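PDB 6O1W: DNA translocase coupling protein from Clostridium perfringens, which probably binds ATP and DNA and acts as an FtsK/SpoIIIE-type translocase that couples DNA to the conjugation apparatus of a plasmid. Local coordinates for residues Q180-V185 / E189-Y194; K318-P321 / G325-L328. All coordinates share one frame; numbering follows the deposited sequence.

Contact 1 of 2, residues Q180-V185 / E189-Y194; sequences QVITEV and EKLFKY. With BGC (beta-D-glucopyranose), chain E.
Ile182 and Leu191 make the tightly packed part of this contact, where the last residue of an edge strand lies against the helix that follows it. The end methyl of Ile182, CD1, comes 4.0 Å from Leu191 CD2, and the two side chains meet at a slant. Leu191 holds its CG anti to the backbone N (chi1 170°), which sends the isobutyl group down from the helix to the sheet, where it also touches Tyr161 and Val163 of strand 159-163. One face of the Phe192 ring backs the same methyl, with Leu191 CD2 4.3 Å above the ring plane. Branched aliphatic residues suit this place because they fill a buried layer without bringing in polar atoms.

Strand 179-182 is the outermost of a parallel run in the P-loop NTPase fold of the FtsK/SpoIIIE family, and helix 185-209 begins after a two-residue link, Thr183-Glu184. Glu184 occupies the N-cap position, its OE2 accepting a hydrogen bond from Ala187 N. Within the first turns Glu189 N donates to Val185 O over 2.9 Å, the regular i to i+4 bond of the helix.

Toward solvent the contact is looser. Glu189 turns its carboxylate to Arg255 of helix 247-266 in a salt bridge that ties the two helices together. At the far end a glucose sits between Gln180 and Tyr194: its C4 lies 3.7 Å above one face of the tyrosine ring, offset toward the rim, a CH-pi style of sugar packing, while Tyr161 OH hydrogen-bonds the same sugar.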
# COMPACT_ATOMS: atom_id res chain seq x y z
N GLN A 180 13.59 -16.06 10.90
CA GLN A 180 13.45 -17.32 10.19
C GLN A 180 12.82 -17.07 8.82
O GLN A 180 11.77 -16.42 8.73
CB GLN A 180 12.53 -18.22 10.99
CG GLN A 180 12.99 -19.64 11.18
CD GLN A 180 11.97 -20.34 12.05
OE1 GLN A 180 12.01 -20.25 13.28
NE2 GLN A 180 11.01 -21.01 11.42
N VAL A 181 13.45 -17.63 7.79
CA VAL A 181 12.97 -17.56 6.41
C VAL A 181 12.40 -18.94 6.06
O VAL A 181 13.11 -19.92 6.14
CB VAL A 181 14.05 -17.09 5.38
CG1 VAL A 181 13.45 -16.96 3.97
CG2 VAL A 181 14.71 -15.77 5.82
N ILE A 182 11.11 -18.98 5.69
CA ILE A 182 10.38 -20.18 5.29
C ILE A 182 10.30 -20.14 3.76
O ILE A 182 9.75 -19.19 3.20
CB ILE A 182 8.99 -20.19 5.99
CG1 ILE A 182 9.12 -20.58 7.49
CG2 ILE A 182 8.01 -21.12 5.28
CD1 ILE A 182 9.72 -19.49 8.44
N THR A 183 10.86 -21.16 3.10
CA THR A 183 10.98 -21.23 1.64
C THR A 183 10.13 -22.31 0.94
O THR A 183 10.19 -22.43 -0.29
CB THR A 183 12.46 -21.42 1.26
OG1 THR A 183 12.87 -22.70 1.70
CG2 THR A 183 13.37 -20.36 1.84
N GLU A 184 9.43 -23.15 1.70
CA GLU A 184 8.62 -24.21 1.10
C GLU A 184 7.35 -24.44 1.91
O GLU A 184 7.28 -24.03 3.06
CB GLU A 184 9.46 -25.51 0.85
CG GLU A 184 9.37 -26.61 1.90
CD GLU A 184 10.16 -26.46 3.19
OE1 GLU A 184 11.11 -25.66 3.22
OE2 GLU A 184 9.83 -27.18 4.16
N VAL A 185 6.35 -25.07 1.30
CA VAL A 185 5.01 -25.30 1.83
C VAL A 185 5.01 -26.16 3.13
O VAL A 185 4.19 -25.89 4.01
CB VAL A 185 4.06 -25.85 0.73
CG1 VAL A 185 4.38 -27.30 0.33
CG2 VAL A 185 2.60 -25.69 1.14
N GLU A 189 3.43 -24.83 6.63
CA GLU A 189 2.38 -25.48 7.44
C GLU A 189 2.83 -25.52 8.91
O GLU A 189 2.05 -25.15 9.77
CB GLU A 189 2.00 -26.90 6.92
CG GLU A 189 1.34 -27.76 7.99
CD GLU A 189 0.57 -29.02 7.62
OE1 GLU A 189 0.89 -29.66 6.60
OE2 GLU A 189 -0.35 -29.38 8.39
N LYS A 190 4.09 -25.92 9.19
CA LYS A 190 4.63 -25.91 10.55
C LYS A 190 4.60 -24.49 11.14
O LYS A 190 4.31 -24.32 12.31
CB LYS A 190 6.07 -26.46 10.60
CG LYS A 190 6.19 -27.95 10.23
CD LYS A 190 7.64 -28.43 10.36
CE LYS A 190 7.96 -29.60 9.46
NZ LYS A 190 7.28 -30.85 9.87
N LEU A 191 4.94 -23.47 10.35
CA LEU A 191 4.97 -22.09 10.83
C LEU A 191 3.60 -21.59 11.20
O LEU A 191 3.44 -21.06 12.30
CB LEU A 191 5.59 -21.12 9.80
CG LEU A 191 5.44 -19.60 10.13
CD1 LEU A 191 6.21 -19.24 11.39
CD2 LEU A 191 5.84 -18.71 8.92
N PHE A 192 2.62 -21.75 10.31
CA PHE A 192 1.27 -21.22 10.54
C PHE A 192 0.50 -21.96 11.64
O PHE A 192 -0.33 -21.35 12.31
CB PHE A 192 0.47 -21.12 9.23
CG PHE A 192 0.92 -19.90 8.46
CD1 PHE A 192 0.54 -18.62 8.88
CD2 PHE A 192 1.74 -20.02 7.35
CE1 PHE A 192 0.96 -17.48 8.17
CE2 PHE A 192 2.18 -18.87 6.65
CZ PHE A 192 1.80 -17.62 7.08
N LYS A 193 0.77 -23.26 11.82
CA LYS A 193 0.18 -24.03 12.91
C LYS A 193 0.80 -23.53 14.25
O LYS A 193 0.09 -23.33 15.21
CB LYS A 193 0.41 -25.54 12.69
CG LYS A 193 -0.04 -26.44 13.85
CD LYS A 193 -1.53 -26.31 14.11
CE LYS A 193 -2.01 -27.45 14.97
NZ LYS A 193 -2.95 -26.98 16.03
N TYR A 194 2.10 -23.23 14.27
CA TYR A 194 2.75 -22.66 15.43
C TYR A 194 2.15 -21.27 15.80
O TYR A 194 1.89 -21.01 16.97
CB TYR A 194 4.27 -22.52 15.19
CG TYR A 194 4.92 -21.58 16.19
CD1 TYR A 194 5.09 -21.95 17.52
CD2 TYR A 194 5.30 -20.29 15.82
CE1 TYR A 194 5.66 -21.07 18.45
CE2 TYR A 194 5.87 -19.41 16.74
CZ TYR A 194 6.02 -19.79 18.06
OH TYR A 194 6.53 -18.91 18.97
C2 BGC E . 9.68 -21.48 17.11
C3 BGC E . 9.27 -22.95 17.19
C4 BGC E . 8.33 -23.30 16.05
C5 BGC E . 8.96 -22.93 14.71
C6 BGC E . 8.03 -23.12 13.54
C1 BGC E . 10.29 -21.21 15.74
O1 BGC E . 10.66 -19.87 15.64
O2 BGC E . 10.60 -21.16 18.14
O3 BGC E . 8.67 -23.22 18.45
O4 BGC E . 8.02 -24.69 16.05
O5 BGC E . 9.35 -21.54 14.72
O6 BGC E . 8.64 -22.71 12.33

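Contact 2 of 2, residues K318-P321 / G325-L328; sequences KDLP and GRFL. With BGC (beta-D-glucopyranose), chain D.
Lys318 NZ is gripped by three oxygens: Asp319 OD1 at 3.0 Å in a salt bridge, O2 of a bound glucose, also at 3.0 Å, and Thr315 OG1. The ammonium meets OD1 on the syn side, 23° out of the carboxylate plane, and the bend at the end of the lysine chain (chi4 -60°) turns NZ back to its neighbour. Asp319 OD2 accepts the sugar's O3 hydroxyl at 2.9 Å, so adjacent residues hold adjacent hydroxyls.

Across the loop the contact is mainly apolar. Leu320 and Leu328 lie alongside each other, pointing opposite ways, their CD2 methyls 3.8 Å apart, and Leu320 CD1 also rests on the backbone of strand 326-331. Pro321, whose ring restricts its own phi, sets CG 3.6 Å from Arg326 NH1, its side chain roughly perpendicular to that of the arginine. The guanidinium itself is held by Gln339 OE1 through NE and by Pro95 O through NH2, while Phe327 faces the other way, toward Gly141 of the ATP site. Leu320 on Leu328, with Pro321 on Arg326, joins the loop to the strand it leads into, and the paired charges of Lys318 and Asp319 probably steady each other while offering the sugar one donor and one acceptor.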
# COMPACT_ATOMS: atom_id res chain seq x y z
N LYS A 318 -6.33 3.09 -10.92
CA LYS A 318 -6.17 3.38 -12.35
C LYS A 318 -5.83 4.87 -12.62
O LYS A 318 -5.42 5.21 -13.72
CB LYS A 318 -7.43 2.92 -13.14
CG LYS A 318 -8.57 3.95 -13.19
CD LYS A 318 -9.98 3.36 -13.35
CE LYS A 318 -11.07 4.42 -13.32
NZ LYS A 318 -11.12 5.22 -12.05
N ASP A 319 -6.04 5.75 -11.62
CA ASP A 319 -5.87 7.21 -11.73
C ASP A 319 -4.48 7.69 -11.34
O ASP A 319 -4.17 8.86 -11.57
CB ASP A 319 -6.85 7.94 -10.79
CG ASP A 319 -8.29 7.50 -10.83
OD1 ASP A 319 -8.76 7.11 -11.91
OD2 ASP A 319 -8.97 7.58 -9.78
N LEU A 320 -3.72 6.85 -10.61
CA LEU A 320 -2.41 7.29 -10.12
C LEU A 320 -1.47 7.77 -11.23
O LEU A 320 -1.48 7.15 -12.29
CB LEU A 320 -1.72 6.14 -9.35
CG LEU A 320 -2.16 5.89 -7.89
CD1 LEU A 320 -1.49 4.62 -7.36
CD2 LEU A 320 -1.82 7.09 -7.00
N PRO A 321 -0.61 8.79 -11.00
CA PRO A 321 0.40 9.12 -12.01
C PRO A 321 1.48 8.03 -12.02
O PRO A 321 1.71 7.36 -10.99
CB PRO A 321 0.98 10.44 -11.50
CG PRO A 321 0.81 10.39 -10.04
CD PRO A 321 -0.45 9.62 -9.78
N GLY A 325 7.15 4.34 -6.75
CA GLY A 325 6.94 4.47 -5.31
C GLY A 325 5.71 5.26 -4.93
O GLY A 325 5.49 5.53 -3.75
N ARG A 326 4.88 5.63 -5.91
CA ARG A 326 3.64 6.37 -5.65
C ARG A 326 2.50 5.37 -5.43
O ARG A 326 2.28 4.47 -6.24
CB ARG A 326 3.34 7.34 -6.80
CG ARG A 326 2.17 8.28 -6.52
CD ARG A 326 2.43 9.19 -5.34
NE ARG A 326 3.58 10.09 -5.51
CZ ARG A 326 3.61 11.16 -6.31
NH1 ARG A 326 2.56 11.46 -7.06
NH2 ARG A 326 4.68 11.94 -6.35
N PHE A 327 1.81 5.48 -4.30
CA PHE A 327 0.77 4.51 -3.97
C PHE A 327 -0.46 5.16 -3.45
O PHE A 327 -0.43 6.34 -3.09
CB PHE A 327 1.32 3.59 -2.83
CG PHE A 327 2.28 2.52 -3.27
CD1 PHE A 327 3.62 2.80 -3.43
CD2 PHE A 327 1.83 1.23 -3.55
CE1 PHE A 327 4.50 1.82 -3.91
CE2 PHE A 327 2.70 0.24 -4.00
CZ PHE A 327 4.03 0.54 -4.19
N LEU A 328 -1.53 4.35 -3.33
CA LEU A 328 -2.76 4.65 -2.60
C LEU A 328 -2.74 3.93 -1.24
O LEU A 328 -2.37 2.75 -1.14
CB LEU A 328 -4.02 4.25 -3.37
CG LEU A 328 -4.26 5.01 -4.69
CD1 LEU A 328 -5.41 4.43 -5.41
CD2 LEU A 328 -4.50 6.48 -4.44
C2 BGC D . -12.05 8.90 -11.79
C3 BGC D . -12.48 8.83 -10.33
C4 BGC D . -12.08 10.10 -9.59
C5 BGC D . -12.56 11.34 -10.34
C6 BGC D . -12.07 12.64 -9.75
C1 BGC D . -12.53 10.19 -12.44
O1 BGC D . -12.00 10.26 -13.73
O2 BGC D . -12.57 7.80 -12.53
O3 BGC D . -11.87 7.71 -9.70
O4 BGC D . -12.59 10.10 -8.25
O5 BGC D . -12.07 11.30 -11.69
O6 BGC D . -10.66 12.78 -9.90

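From the N terminus, the chain passes through the small antiparallel sheet and enters the ten-stranded mixed sheet before reaching contact 1, where the short turn after strand 179-182 closes onto the start of helix 185-209. Contact 2 comes later, after helix 305-312, and closes a tight loop leading into strand 326-331. The two lie in series, neither nested nor crossed, with centres about 33 Å apart. Both reach the same mixed sheet: contact 1 covers its outermost parallel strand, whereas contact 2 joins an antiparallel strand well inside it. The sugar at contact 2 also hydrogen-bonds Asp37, Ile42 and Glu44, bridging the loop to the N-terminal sheet region.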